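Local coordinates for GNA33 (Neisseria gonorrhoeae FA 1090, PDB 2G5D), which probably cleaves the beta-1,4-glycosidic bonds between N-acetylmuramic acid and N-acetylglucosamine in peptidoglycan as a lytic transglycosylase, forming 1,6-anhydro-N-acetylmuramic acid ends, at residues F138-I143 with I256-A261; L208-R213 with D222-I227; N214-G219 with Y312-E317; D233-F238 with Q300-V305. All coordinates share one frame; numbering follows the deposited sequence.

Contact 1 of 4, residues F138-I143 with I256-A261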
loop_
_atom_site.group_PDB
_atom_site.type_symbol
_atom_site.label_atom_id
_atom_site.label_comp_id
_atom_site.label_asym_id
_atom_site.label_seq_id
_atom_site.Cartn_x
_atom_site.Cartn_y
_atom_site.Cartn_z
ATOM N N PHE A 138 -20.368 -2.975 -13.823
ATOM C CA PHE A 138 -19.439 -1.847 -13.617
ATOM C C PHE A 138 -18.023 -2.173 -14.047
ATOM O O PHE A 138 -17.315 -2.901 -13.349
ATOM C CB PHE A 138 -19.474 -1.358 -12.160
ATOM C CG PHE A 138 -20.836 -0.881 -11.723
ATOM C CD1 PHE A 138 -21.774 -1.779 -11.206
ATOM C CD2 PHE A 138 -21.199 0.456 -11.864
ATOM C CE1 PHE A 138 -23.053 -1.345 -10.823
ATOM C CE2 PHE A 138 -22.469 0.901 -11.482
ATOM C CZ PHE A 138 -23.399 -0.003 -10.954
ATOM N N PRO A 139 -17.593 -1.612 -15.190
ATOM C CA PRO A 139 -16.279 -1.927 -15.764
ATOM C C PRO A 139 -15.082 -1.494 -14.892
ATOM O O PRO A 139 -15.096 -0.401 -14.316
ATOM C CB PRO A 139 -16.287 -1.143 -17.085
ATOM C CG PRO A 139 -17.245 -0.037 -16.857
ATOM C CD PRO A 139 -18.315 -0.614 -15.998
ATOM N N ILE A 140 -14.076 -2.364 -14.792
ATOM C CA ILE A 140 -12.771 -2.018 -14.211
ATOM C C ILE A 140 -11.872 -1.754 -15.395
ATOM O O ILE A 140 -11.670 -2.635 -16.232
ATOM C CB ILE A 140 -12.144 -3.167 -13.339
ATOM C CG1 ILE A 140 -12.879 -3.365 -12.007
ATOM C CG2 ILE A 140 -10.635 -2.883 -13.014
ATOM C CD1 ILE A 140 -14.330 -3.698 -12.087
ATOM N N TYR A 141 -11.342 -0.539 -15.472
ATOM C CA TYR A 141 -10.499 -0.140 -16.588
ATOM C C TYR A 141 -9.010 -0.272 -16.287
ATOM O O TYR A 141 -8.555 0.031 -15.181
ATOM C CB TYR A 141 -10.768 1.314 -16.980
ATOM C CG TYR A 141 -12.168 1.626 -17.425
ATOM C CD1 TYR A 141 -13.061 2.232 -16.552
ATOM C CD2 TYR A 141 -12.583 1.378 -18.741
ATOM C CE1 TYR A 141 -14.348 2.548 -16.950
ATOM C CE2 TYR A 141 -13.872 1.702 -19.162
ATOM C CZ TYR A 141 -14.748 2.286 -18.264
ATOM O OH TYR A 141 -16.023 2.601 -18.644
ATOM N N GLY A 142 -8.263 -0.712 -17.294
ATOM C CA GLY A 142 -6.818 -0.595 -17.293
ATOM C C GLY A 142 -6.416 0.754 -17.846
ATOM O O GLY A 142 -7.271 1.616 -18.064
ATOM N N ILE A 143 -5.118 0.948 -18.064
ATOM C CA ILE A 143 -4.611 2.195 -18.644
ATOM C C ILE A 143 -5.246 2.488 -20.022
ATOM O O ILE A 143 -5.105 1.695 -20.960
ATOM C CB ILE A 143 -3.058 2.214 -18.713
ATOM C CG1 ILE A 143 -2.467 2.199 -17.298
ATOM C CG2 ILE A 143 -2.561 3.438 -19.493
ATOM C CD1 ILE A 143 -1.040 1.680 -17.222
ATOM N N ILE A 256 -10.368 -13.144 -10.164
ATOM C CA ILE A 256 -9.662 -12.331 -11.153
ATOM C C ILE A 256 -8.873 -11.271 -10.374
ATOM O O ILE A 256 -9.452 -10.419 -9.693
ATOM C CB ILE A 256 -10.629 -11.682 -12.186
ATOM C CG1 ILE A 256 -11.255 -12.758 -13.080
ATOM C CG2 ILE A 256 -9.899 -10.665 -13.045
ATOM C CD1 ILE A 256 -12.520 -12.323 -13.808
ATOM N N ARG A 257 -7.550 -11.358 -10.463
ATOM C CA ARG A 257 -6.657 -10.546 -9.648
ATOM C C ARG A 257 -6.340 -9.228 -10.351
ATOM O O ARG A 257 -5.916 -9.208 -11.505
ATOM C CB ARG A 257 -5.384 -11.323 -9.311
ATOM C CG ARG A 257 -5.642 -12.727 -8.735
ATOM C CD ARG A 257 -4.459 -13.247 -7.907
ATOM N NE ARG A 257 -4.105 -12.309 -6.836
ATOM C CZ ARG A 257 -2.945 -11.657 -6.742
ATOM N NH1 ARG A 257 -1.982 -11.846 -7.642
ATOM N NH2 ARG A 257 -2.747 -10.814 -5.731
ATOM N N ILE A 258 -6.581 -8.133 -9.638
ATOM C CA ILE A 258 -6.491 -6.789 -10.184
ATOM C C ILE A 258 -5.495 -5.972 -9.342
ATOM O O ILE A 258 -5.641 -5.854 -8.120
ATOM C CB ILE A 258 -7.917 -6.116 -10.235
ATOM C CG1 ILE A 258 -8.912 -6.958 -11.049
ATOM C CG2 ILE A 258 -7.867 -4.739 -10.829
ATOM C CD1 ILE A 258 -8.466 -7.246 -12.492
ATOM N N GLY A 259 -4.475 -5.433 -10.003
ATOM C CA GLY A 259 -3.434 -4.669 -9.321
ATOM C C GLY A 259 -3.363 -3.236 -9.811
ATOM O O GLY A 259 -3.804 -2.938 -10.915
ATOM N N TYR A 260 -2.815 -2.355 -8.977
ATOM C CA TYR A 260 -2.533 -0.977 -9.354
ATOM C C TYR A 260 -1.603 -0.872 -10.572
ATOM O O TYR A 260 -0.555 -1.507 -10.614
ATOM C CB TYR A 260 -1.900 -0.243 -8.159
ATOM C CG TYR A 260 -1.527 1.186 -8.438
ATOM C CD1 TYR A 260 -2.450 2.216 -8.265
ATOM C CD2 TYR A 260 -0.250 1.513 -8.891
ATOM C CE1 TYR A 260 -2.105 3.535 -8.525
ATOM C CE2 TYR A 260 0.102 2.822 -9.158
ATOM C CZ TYR A 260 -0.823 3.828 -8.969
ATOM O OH TYR A 260 -0.458 5.122 -9.231
ATOM N N ALA A 261 -1.983 -0.048 -11.548
ATOM C CA ALA A 261 -1.104 0.240 -12.689
ATOM C C ALA A 261 -0.703 1.717 -12.701
ATOM O O ALA A 261 0.489 2.041 -12.752
ATOM C CB ALA A 261 -1.769 -0.157 -14.008
#

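Contact 2 of 4, residues L208-R213 with D222-I227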
loop_
_atom_site.group_PDB
_atom_site.type_symbol
_atom_site.label_atom_id
_atom_site.label_comp_id
_atom_site.label_asym_id
_atom_site.label_seq_id
_atom_site.Cartn_x
_atom_site.Cartn_y
_atom_site.Cartn_z
ATOM N N LEU A 208 -4.166 18.222 -22.157
ATOM C CA LEU A 208 -5.122 18.567 -21.106
ATOM C C LEU A 208 -5.113 17.512 -20.006
ATOM O O LEU A 208 -4.861 16.339 -20.296
ATOM C CB LEU A 208 -6.539 18.639 -21.684
ATOM C CG LEU A 208 -6.770 19.232 -23.074
ATOM C CD1 LEU A 208 -8.076 18.707 -23.638
ATOM C CD2 LEU A 208 -6.756 20.754 -23.020
ATOM N N PRO A 209 -5.403 17.917 -18.747
ATOM C CA PRO A 209 -5.574 16.951 -17.654
ATOM C C PRO A 209 -6.452 15.777 -18.087
ATOM O O PRO A 209 -7.392 15.974 -18.860
ATOM C CB PRO A 209 -6.281 17.776 -16.574
ATOM C CG PRO A 209 -5.772 19.153 -16.785
ATOM C CD PRO A 209 -5.563 19.308 -18.274
ATOM N N TYR A 210 -6.128 14.567 -17.628
ATOM C CA TYR A 210 -6.933 13.407 -17.964
ATOM C C TYR A 210 -8.294 13.469 -17.261
ATOM O O TYR A 210 -8.498 14.280 -16.346
ATOM C CB TYR A 210 -6.208 12.068 -17.685
ATOM C CG TYR A 210 -6.732 10.976 -18.587
ATOM C CD1 TYR A 210 -7.623 10.005 -18.112
ATOM C CD2 TYR A 210 -6.403 10.962 -19.944
ATOM C CE1 TYR A 210 -8.144 9.031 -18.967
ATOM C CE2 TYR A 210 -6.908 10.004 -20.796
ATOM C CZ TYR A 210 -7.779 9.038 -20.303
ATOM O OH TYR A 210 -8.284 8.100 -21.169
ATOM N N HIS A 211 -9.222 12.633 -17.720
ATOM C CA HIS A 211 -10.592 12.576 -17.209
ATOM C C HIS A 211 -10.659 12.316 -15.695
ATOM O O HIS A 211 -9.826 11.607 -15.130
ATOM C CB HIS A 211 -11.380 11.507 -17.964
ATOM C CG HIS A 211 -11.518 11.774 -19.432
ATOM N ND1 HIS A 211 -12.324 12.772 -19.934
ATOM C CD2 HIS A 211 -10.974 11.153 -20.507
ATOM C CE1 HIS A 211 -12.264 12.763 -21.253
ATOM N NE2 HIS A 211 -11.450 11.792 -21.627
ATOM N N THR A 212 -11.661 12.920 -15.060
ATOM C CA THR A 212 -11.896 12.807 -13.621
ATOM C C THR A 212 -12.830 11.634 -13.379
ATOM O O THR A 212 -13.473 11.160 -14.321
ATOM C CB THR A 212 -12.573 14.077 -13.064
ATOM O OG1 THR A 212 -13.764 14.337 -13.813
ATOM C CG2 THR A 212 -11.654 15.286 -13.141
ATOM N N ARG A 213 -12.905 11.174 -12.126
ATOM C CA ARG A 213 -13.811 10.077 -11.746
ATOM C C ARG A 213 -15.244 10.303 -12.221
ATOM O O ARG A 213 -15.855 9.398 -12.775
ATOM C CB ARG A 213 -13.816 9.844 -10.232
ATOM C CG ARG A 213 -14.713 8.693 -9.795
ATOM C CD ARG A 213 -14.607 8.421 -8.315
ATOM N NE ARG A 213 -13.291 7.916 -7.939
ATOM C CZ ARG A 213 -12.908 6.635 -7.990
ATOM N NH1 ARG A 213 -13.735 5.671 -8.390
ATOM N NH2 ARG A 213 -11.682 6.322 -7.618
ATOM N N ASP A 222 -15.691 5.177 -22.716
ATOM C CA ASP A 222 -16.330 4.272 -23.660
ATOM C C ASP A 222 -15.555 4.198 -24.965
ATOM O O ASP A 222 -15.407 5.201 -25.671
ATOM C CB ASP A 222 -17.777 4.685 -23.932
ATOM C CG ASP A 222 -18.726 4.281 -22.818
ATOM O OD1 ASP A 222 -18.319 3.504 -21.925
ATOM O OD2 ASP A 222 -19.890 4.738 -22.838
ATOM N N GLY A 223 -15.042 3.002 -25.252
ATOM C CA GLY A 223 -14.353 2.706 -26.506
ATOM C C GLY A 223 -12.857 2.978 -26.548
ATOM O O GLY A 223 -12.235 2.794 -27.592
ATOM N N LYS A 224 -12.264 3.410 -25.435
ATOM C CA LYS A 224 -10.855 3.834 -25.458
ATOM C C LYS A 224 -10.024 3.402 -24.238
ATOM O O LYS A 224 -9.016 4.035 -23.903
ATOM C CB LYS A 224 -10.741 5.350 -25.691
ATOM C CG LYS A 224 -11.337 6.223 -24.586
ATOM C CD LYS A 224 -10.992 7.675 -24.805
ATOM C CE LYS A 224 -11.133 8.458 -23.515
ATOM N NZ LYS A 224 -10.926 9.912 -23.765
ATOM N N ALA A 225 -10.453 2.330 -23.580
ATOM C CA ALA A 225 -9.701 1.752 -22.472
ATOM C C ALA A 225 -10.011 0.265 -22.350
ATOM O O ALA A 225 -11.169 -0.135 -22.499
ATOM C CB ALA A 225 -10.017 2.471 -21.167
ATOM N N PRO A 226 -8.976 -0.562 -22.087
ATOM C CA PRO A 226 -9.224 -1.984 -21.815
ATOM C C PRO A 226 -10.039 -2.149 -20.535
ATOM O O PRO A 226 -9.828 -1.407 -19.571
ATOM C CB PRO A 226 -7.818 -2.570 -21.642
ATOM C CG PRO A 226 -6.948 -1.418 -21.316
ATOM C CD PRO A 226 -7.541 -0.229 -22.019
ATOM N N ILE A 227 -10.991 -3.077 -20.557
ATOM C CA ILE A 227 -11.788 -3.425 -19.385
ATOM C C ILE A 227 -11.324 -4.792 -18.859
ATOM O O ILE A 227 -11.276 -5.776 -19.605
ATOM C CB ILE A 227 -13.303 -3.423 -19.709
ATOM C CG1 ILE A 227 -13.761 -2.004 -20.051
ATOM C CG2 ILE A 227 -14.123 -3.965 -18.541
ATOM C CD1 ILE A 227 -14.859 -1.944 -21.103
#

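Contact 3 of 4, residues N214-G219 with Y312-E317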
loop_
_atom_site.group_PDB
_atom_site.type_symbol
_atom_site.label_atom_id
_atom_site.label_comp_id
_atom_site.label_asym_id
_atom_site.label_seq_id
_atom_site.Cartn_x
_atom_site.Cartn_y
_atom_site.Cartn_z
ATOM N N ASN A 214 -15.767 11.507 -12.007
ATOM C CA ASN A 214 -17.144 11.815 -12.404
ATOM C C ASN A 214 -17.367 11.641 -13.904
ATOM O O ASN A 214 -18.409 11.141 -14.319
ATOM C CB ASN A 214 -17.563 13.227 -11.964
ATOM C CG ASN A 214 -18.983 13.567 -12.374
ATOM O OD1 ASN A 214 -19.226 14.574 -13.042
ATOM N ND2 ASN A 214 -19.933 12.716 -11.990
ATOM N N GLN A 215 -16.384 12.051 -14.703
ATOM C CA GLN A 215 -16.466 11.949 -16.159
ATOM C C GLN A 215 -16.365 10.502 -16.641
ATOM O O GLN A 215 -17.095 10.101 -17.553
ATOM C CB GLN A 215 -15.373 12.799 -16.812
ATOM C CG GLN A 215 -15.511 14.280 -16.544
ATOM C CD GLN A 215 -14.346 15.068 -17.095
ATOM O OE1 GLN A 215 -13.186 14.693 -16.913
ATOM N NE2 GLN A 215 -14.645 16.155 -17.791
ATOM N N ILE A 216 -15.473 9.734 -16.013
ATOM C CA ILE A 216 -15.288 8.309 -16.289
ATOM C C ILE A 216 -16.520 7.512 -15.869
ATOM O O ILE A 216 -16.965 6.613 -16.593
ATOM C CB ILE A 216 -14.010 7.761 -15.571
ATOM C CG1 ILE A 216 -12.747 8.484 -16.088
ATOM C CG2 ILE A 216 -13.881 6.259 -15.740
ATOM C CD1 ILE A 216 -11.491 8.345 -15.171
ATOM N N ASN A 217 -17.053 7.821 -14.687
ATOM C CA ASN A 217 -18.334 7.277 -14.268
ATOM C C ASN A 217 -19.413 7.522 -15.320
ATOM O O ASN A 217 -20.239 6.641 -15.608
ATOM C CB ASN A 217 -18.777 7.911 -12.951
ATOM C CG ASN A 217 -18.071 7.330 -11.744
ATOM O OD1 ASN A 217 -18.258 7.825 -10.636
ATOM N ND2 ASN A 217 -17.271 6.279 -11.940
ATOM N N GLY A 218 -19.398 8.729 -15.891
ATOM C CA GLY A 218 -20.412 9.150 -16.838
ATOM C C GLY A 218 -20.224 8.582 -18.226
ATOM O O GLY A 218 -21.001 8.881 -19.121
ATOM N N GLY A 219 -19.184 7.775 -18.409
ATOM C CA GLY A 219 -18.955 7.078 -19.675
ATOM C C GLY A 219 -17.893 7.649 -20.596
ATOM O O GLY A 219 -17.851 7.296 -21.771
ATOM N N TYR A 312 -8.804 8.705 -9.660
ATOM C CA TYR A 312 -9.247 7.479 -10.310
ATOM C C TYR A 312 -8.042 6.623 -10.591
ATOM O O TYR A 312 -7.026 7.106 -11.117
ATOM C CB TYR A 312 -9.989 7.779 -11.619
ATOM C CG TYR A 312 -10.930 6.692 -12.070
ATOM C CD1 TYR A 312 -12.269 6.684 -11.647
ATOM C CD2 TYR A 312 -10.500 5.688 -12.924
ATOM C CE1 TYR A 312 -13.142 5.695 -12.050
ATOM C CE2 TYR A 312 -11.368 4.687 -13.348
ATOM C CZ TYR A 312 -12.689 4.699 -12.907
ATOM O OH TYR A 312 -13.567 3.723 -13.333
ATOM N N ILE A 313 -8.146 5.359 -10.217
ATOM C CA ILE A 313 -7.022 4.447 -10.331
ATOM C C ILE A 313 -7.267 3.518 -11.507
ATOM O O ILE A 313 -8.386 3.037 -11.715
ATOM C CB ILE A 313 -6.737 3.699 -8.985
ATOM C CG1 ILE A 313 -6.039 4.637 -7.999
ATOM C CG2 ILE A 313 -5.804 2.509 -9.177
ATOM C CD1 ILE A 313 -6.963 5.508 -7.207
ATOM N N PHE A 314 -6.230 3.328 -12.306
ATOM C CA PHE A 314 -6.235 2.345 -13.379
ATOM C C PHE A 314 -5.466 1.097 -12.945
ATOM O O PHE A 314 -4.530 1.169 -12.160
ATOM C CB PHE A 314 -5.699 2.958 -14.682
ATOM C CG PHE A 314 -6.470 4.172 -15.116
ATOM C CD1 PHE A 314 -5.950 5.450 -14.920
ATOM C CD2 PHE A 314 -7.752 4.042 -15.658
ATOM C CE1 PHE A 314 -6.662 6.572 -15.301
ATOM C CE2 PHE A 314 -8.487 5.171 -16.040
ATOM C CZ PHE A 314 -7.945 6.436 -15.853
ATOM N N PHE A 315 -5.915 -0.050 -13.432
ATOM C CA PHE A 315 -5.438 -1.330 -12.952
ATOM C C PHE A 315 -4.800 -2.161 -14.062
ATOM O O PHE A 315 -4.822 -1.777 -15.231
ATOM C CB PHE A 315 -6.593 -2.107 -12.300
ATOM C CG PHE A 315 -7.135 -1.471 -11.039
ATOM C CD1 PHE A 315 -8.277 -0.672 -11.086
ATOM C CD2 PHE A 315 -6.518 -1.696 -9.799
ATOM C CE1 PHE A 315 -8.793 -0.089 -9.924
ATOM C CE2 PHE A 315 -7.035 -1.122 -8.629
ATOM C CZ PHE A 315 -8.160 -0.309 -8.699
ATOM N N ARG A 316 -4.210 -3.289 -13.669
ATOM C CA ARG A 316 -3.640 -4.251 -14.597
ATOM C C ARG A 316 -3.976 -5.677 -14.150
ATOM O O ARG A 316 -4.111 -5.949 -12.958
ATOM C CB ARG A 316 -2.124 -4.053 -14.725
ATOM C CG ARG A 316 -1.350 -4.135 -13.406
ATOM C CD ARG A 316 0.150 -3.909 -13.598
ATOM N NE ARG A 316 0.943 -4.574 -12.559
ATOM C CZ ARG A 316 1.792 -3.963 -11.729
ATOM N NH1 ARG A 316 1.980 -2.646 -11.794
ATOM N NH2 ARG A 316 2.456 -4.674 -10.825
ATOM N N GLU A 317 -4.118 -6.574 -15.121
ATOM C CA GLU A 317 -4.435 -7.985 -14.880
ATOM C C GLU A 317 -3.201 -8.707 -14.359
ATOM O O GLU A 317 -2.169 -8.737 -15.032
ATOM C CB GLU A 317 -4.913 -8.671 -16.172
ATOM C CG GLU A 317 -5.200 -7.743 -17.377
ATOM C CD GLU A 317 -3.970 -6.939 -17.850
ATOM O OE1 GLU A 317 -4.126 -5.731 -18.159
ATOM O OE2 GLU A 317 -2.850 -7.510 -17.893
HETATM O O HOH W 1 -16.016 4.187 -13.177
#

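Contact 4 of 4, residues D233-F238 with Q300-V305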
loop_
_atom_site.group_PDB
_atom_site.type_symbol
_atom_site.label_atom_id
_atom_site.label_comp_id
_atom_site.label_asym_id
_atom_site.label_seq_id
_atom_site.Cartn_x
_atom_site.Cartn_y
_atom_site.Cartn_z
ATOM N N ASP A 233 -21.121 -4.183 -7.527
ATOM C CA ASP A 233 -21.436 -3.014 -6.719
ATOM C C ASP A 233 -20.421 -1.888 -6.965
ATOM O O ASP A 233 -19.223 -2.123 -6.839
ATOM C CB ASP A 233 -21.435 -3.404 -5.234
ATOM C CG ASP A 233 -21.875 -2.275 -4.332
ATOM O OD1 ASP A 233 -23.096 -2.105 -4.150
ATOM O OD2 ASP A 233 -21.010 -1.549 -3.795
ATOM N N PRO A 234 -20.903 -0.657 -7.290
ATOM C CA PRO A 234 -20.046 0.516 -7.598
ATOM C C PRO A 234 -19.352 1.130 -6.376
ATOM O O PRO A 234 -18.315 1.781 -6.523
ATOM C CB PRO A 234 -21.050 1.541 -8.139
ATOM C CG PRO A 234 -22.313 1.217 -7.420
ATOM C CD PRO A 234 -22.338 -0.297 -7.360
ATOM N N VAL A 235 -19.950 0.980 -5.198
ATOM C CA VAL A 235 -19.329 1.456 -3.954
ATOM C C VAL A 235 -18.191 0.518 -3.545
ATOM O O VAL A 235 -17.098 0.983 -3.183
ATOM C CB VAL A 235 -20.359 1.644 -2.794
ATOM C CG1 VAL A 235 -19.653 2.016 -1.476
ATOM C CG2 VAL A 235 -21.377 2.700 -3.159
ATOM N N GLU A 236 -18.431 -0.791 -3.633
ATOM C CA GLU A 236 -17.350 -1.762 -3.449
ATOM C C GLU A 236 -16.221 -1.532 -4.446
ATOM O O GLU A 236 -15.047 -1.680 -4.083
ATOM C CB GLU A 236 -17.828 -3.220 -3.503
ATOM C CG GLU A 236 -18.693 -3.648 -2.335
ATOM C CD GLU A 236 -18.969 -5.142 -2.324
ATOM O OE1 GLU A 236 -20.135 -5.523 -2.390
ATOM O OE2 GLU A 236 -18.023 -5.952 -2.248
ATOM N N LEU A 237 -16.552 -1.157 -5.685
ATOM C CA LEU A 237 -15.498 -0.841 -6.665
ATOM C C LEU A 237 -14.767 0.421 -6.274
ATOM O O LEU A 237 -13.552 0.535 -6.470
ATOM C CB LEU A 237 -16.056 -0.636 -8.066
ATOM C CG LEU A 237 -15.303 -1.171 -9.288
ATOM C CD1 LEU A 237 -15.585 -0.292 -10.534
ATOM C CD2 LEU A 237 -13.779 -1.441 -9.079
ATOM N N PHE A 238 -15.523 1.378 -5.732
ATOM C CA PHE A 238 -14.971 2.657 -5.356
ATOM C C PHE A 238 -13.885 2.418 -4.319
ATOM O O PHE A 238 -12.784 2.955 -4.433
ATOM C CB PHE A 238 -16.066 3.594 -4.823
ATOM C CG PHE A 238 -15.553 4.954 -4.433
ATOM C CD1 PHE A 238 -15.590 6.007 -5.339
ATOM C CD2 PHE A 238 -15.020 5.175 -3.176
ATOM C CE1 PHE A 238 -15.111 7.265 -4.996
ATOM C CE2 PHE A 238 -14.527 6.426 -2.823
ATOM C CZ PHE A 238 -14.576 7.471 -3.735
ATOM N N GLN A 300 -30.491 7.944 -6.228
ATOM C CA GLN A 300 -30.487 9.348 -6.674
ATOM C C GLN A 300 -29.256 10.167 -6.216
ATOM O O GLN A 300 -29.052 11.302 -6.671
ATOM C CB GLN A 300 -31.804 10.037 -6.255
ATOM C CG GLN A 300 -31.830 10.662 -4.844
ATOM C CD GLN A 300 -32.025 9.663 -3.715
ATOM O OE1 GLN A 300 -32.232 8.472 -3.939
ATOM N NE2 GLN A 300 -31.960 10.153 -2.488
ATOM N N ARG A 301 -28.449 9.593 -5.320
ATOM C CA ARG A 301 -27.264 10.271 -4.804
ATOM C C ARG A 301 -25.922 9.631 -5.182
ATOM O O ARG A 301 -24.874 10.159 -4.807
ATOM C CB ARG A 301 -27.352 10.443 -3.283
ATOM C CG ARG A 301 -28.522 11.300 -2.841
ATOM C CD ARG A 301 -28.171 12.770 -2.626
ATOM N NE ARG A 301 -29.379 13.583 -2.439
ATOM C CZ ARG A 301 -29.653 14.703 -3.113
ATOM N NH1 ARG A 301 -28.792 15.166 -4.013
ATOM N NH2 ARG A 301 -30.781 15.367 -2.882
ATOM N N LEU A 302 -25.972 8.517 -5.924
ATOM C CA LEU A 302 -24.790 7.706 -6.277
ATOM C C LEU A 302 -23.753 8.475 -7.082
ATOM O O LEU A 302 -22.556 8.514 -6.712
ATOM C CB LEU A 302 -25.226 6.484 -7.097
ATOM C CG LEU A 302 -24.511 5.118 -7.066
ATOM C CD1 LEU A 302 -24.373 4.537 -8.478
ATOM C CD2 LEU A 302 -23.178 5.144 -6.355
ATOM N N ALA A 303 -24.202 9.054 -8.201
ATOM C CA ALA A 303 -23.316 9.808 -9.102
ATOM C C ALA A 303 -22.655 10.984 -8.379
ATOM O O ALA A 303 -21.424 11.122 -8.388
ATOM C CB ALA A 303 -24.084 10.280 -10.336
ATOM N N GLU A 304 -23.476 11.802 -7.728
ATOM C CA GLU A 304 -23.030 12.963 -6.961
ATOM C C GLU A 304 -21.897 12.663 -5.971
ATOM O O GLU A 304 -20.891 13.374 -5.926
ATOM C CB GLU A 304 -24.231 13.506 -6.193
ATOM C CG GLU A 304 -23.961 14.683 -5.286
ATOM C CD GLU A 304 -25.046 14.835 -4.237
ATOM O OE1 GLU A 304 -26.219 14.534 -4.543
ATOM O OE2 GLU A 304 -24.725 15.240 -3.107
ATOM N N VAL A 305 -22.088 11.628 -5.159
ATOM C CA VAL A 305 -21.200 11.324 -4.054
ATOM C C VAL A 305 -19.893 10.736 -4.579
ATOM O O VAL A 305 -18.812 11.212 -4.204
ATOM C CB VAL A 305 -21.870 10.383 -3.013
ATOM C CG1 VAL A 305 -20.837 9.826 -2.031
ATOM C CG2 VAL A 305 -22.950 11.126 -2.251
#

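Contact 1 of 4, residues F138-I143 with I256-A261
Rings stay out of the contact itself, which consists of Ile-140 against Ile-258 and Ile-143 against Ala-261; the flat group beside it is the phenol of Tyr-141. Pro-139 lies over one face of that ring, its CB 3.9 Å above the plane and displaced toward the rim, and the Tyr-141 side chain also touches Ala-225 and Leu-221. Across the contact, Ile-140 CG2 meets Ile-258 CG2 at 4.0 Å, branch methyl to branch methyl, with the two side chains slanting past each other. In both isoleucines CG2 stands opposite the backbone N, on a CB that points to the other strand. From Ile-140 to Ile-143 the chain runs 26° from the direction of Ile-258 to Ala-261, yet the two are not bonded neighbours: strand 313-317 comes between them, the antiparallel neighbour of 255-263, and its Phe-315 shares a backbone bond with Tyr-141. These strands belong to the beta structure of the MltA-specific insert region, and Phe-315 packs on both isoleucines. Met-240 of helix 234-243 also touches Ile-140 and Ile-258, and both isoleucines are buried. Further along, the extended chi2 of Ile-143 (157°) carries CD1 out to Ala-261 CB, 3.8 Å away, with Ile-143 CG1 close behind at 4.1 Å from that same CB. There the backbones have drawn closer, the Ile-143 and Ala-261 CA atoms being 7.2 Å apart, against 8.9 Å for Ile-140 and Ile-258.

Contact 2 of 4, residues L208-R213 with D222-I227
Lys-224 runs its extended chain past the phenol end of Tyr-210, bringing CE to 3.7 Å from Tyr-210 OH, and finishes at the imidazole of His-211. There Lys-224 NZ donates to His-211 NE2 at 2.9 Å, approaching the ring edge with a tilt of 17° from its plane. The chain starts with CG placed between the backbone N and the carbonyl carbon (chi1 64°) and stays straight beyond it, which gives the amine its full reach. The two aromatic residues are themselves in touch: His-211 CD2 sits 3.8 Å above the plane of the Tyr-210 ring, toward its rim. Asp-146 completes the polar group, its OD2 forming a salt bridge with Lys-224 NZ and its OD1 a hydrogen bond with Tyr-210 OH. One ammonium is thus shared by a carboxylate and an imidazole. Together these bonds tie two loops of the insert domain, one leaving strand 206-209 of the five-stranded sheet, the other leading into strand 227-231.

Contact 3 of 4, residues N214-G219 with Y312-E317
Ile-216 lies against one face of the Tyr-312 ring with both arms of its side chain. CD1 forms a CH-pi contact, 3.8 Å from the Tyr-312 ring centroid and 22° off the normal, while Ile-216 CG2 presses on the hydroxyl end, 3.4 Å from Tyr-312 CZ. With CG of Tyr-312 turned away from its own backbone N (chi1 -157°), the ring reaches across to the helix. Ile-216 CD1 also meets Phe-314 CZ, at 4.1 Å and obliquely. Asn-217 takes a different approach: its ND2 comes to the ring edge, 4.2 Å from Tyr-312 CE1, with amide and ring planes 75° apart. A water joins the polar ends, 2.5 Å from Tyr-312 OH and held weakly by Asn-217 ND2 at 2.7 Å. Just after Asn-217 the helix closes in a Schellman motif, Gly-219 having positive phi with two bonds back into the last turn. His-241 meets the Tyr-312 ring edge-to-face, so the ring has an aromatic neighbour as well. The chemistry is therefore divided: the short helix is fixed to the start of strand 313-317 chiefly by dispersion between aliphatic and aromatic carbon, while the phenol oxygen is linked to Asn-217 through a water held weakly on the ND2 side.

Contact 4 of 4, residues D233-F238 with Q300-V305
First turns of two helices, 234-243 and 302-306 of the insert domain, meet here through Pro-234 and Val-235 on one side and Leu-302 on the other. Leu-302 sets both its methyls against the pyrrolidine: CD1 is 4.0 Å and CD2 4.2 Å from Pro-234 CG, the two side chains crossing at about a right angle. Val-235 CG2 adds a looser touch to Leu-302 CD2 at 4.4 Å. Helix 288-297 packs alongside, with Met-295 on Leu-302 and Ile-291 on Val-235, so three helices of the insert domain, 234-243, 288-297 and 302-306, pack together here. Each first turn is pinned by its own polar bonds. Asp-233 is the N-cap of its helix, OD2 accepting from Glu-236 N at 2.7 Å and a nearly straight 167° through its anti lone pair, while its OD1 makes a salt bridge to Arg-296. In the other segment Arg-301 NH1 bridges to Glu-304 OE1 at 2.7 Å, nearly in the guanidinium plane and on the syn side of the carboxylate; Tyr-274 and Tyr-280 hydrogen-bond to Glu-304 OE2.

In the fold
From the N terminus, 138-143 comes first and waits until 256-261 to close contact 1. Inside that loop contact 2 opens at 208-213 and closes quickly at 222-227, after contact 3 has already opened at 214-219, so contacts 2 and 3 cross. Contact 4 opens at 233-238, still within the loop of contact 1, and closes at 300-305, crossing contact 1 but following contact 2 in series. The last segment, 312-317, closes contact 3, which encloses contact 4 and crosses contact 1. Strands 255-263 and 313-317, neighbours in the sheet, unite contacts 1 and 3, while contact 4 joins the helices packed beside them and contact 2 reaches toward the five-stranded sheet.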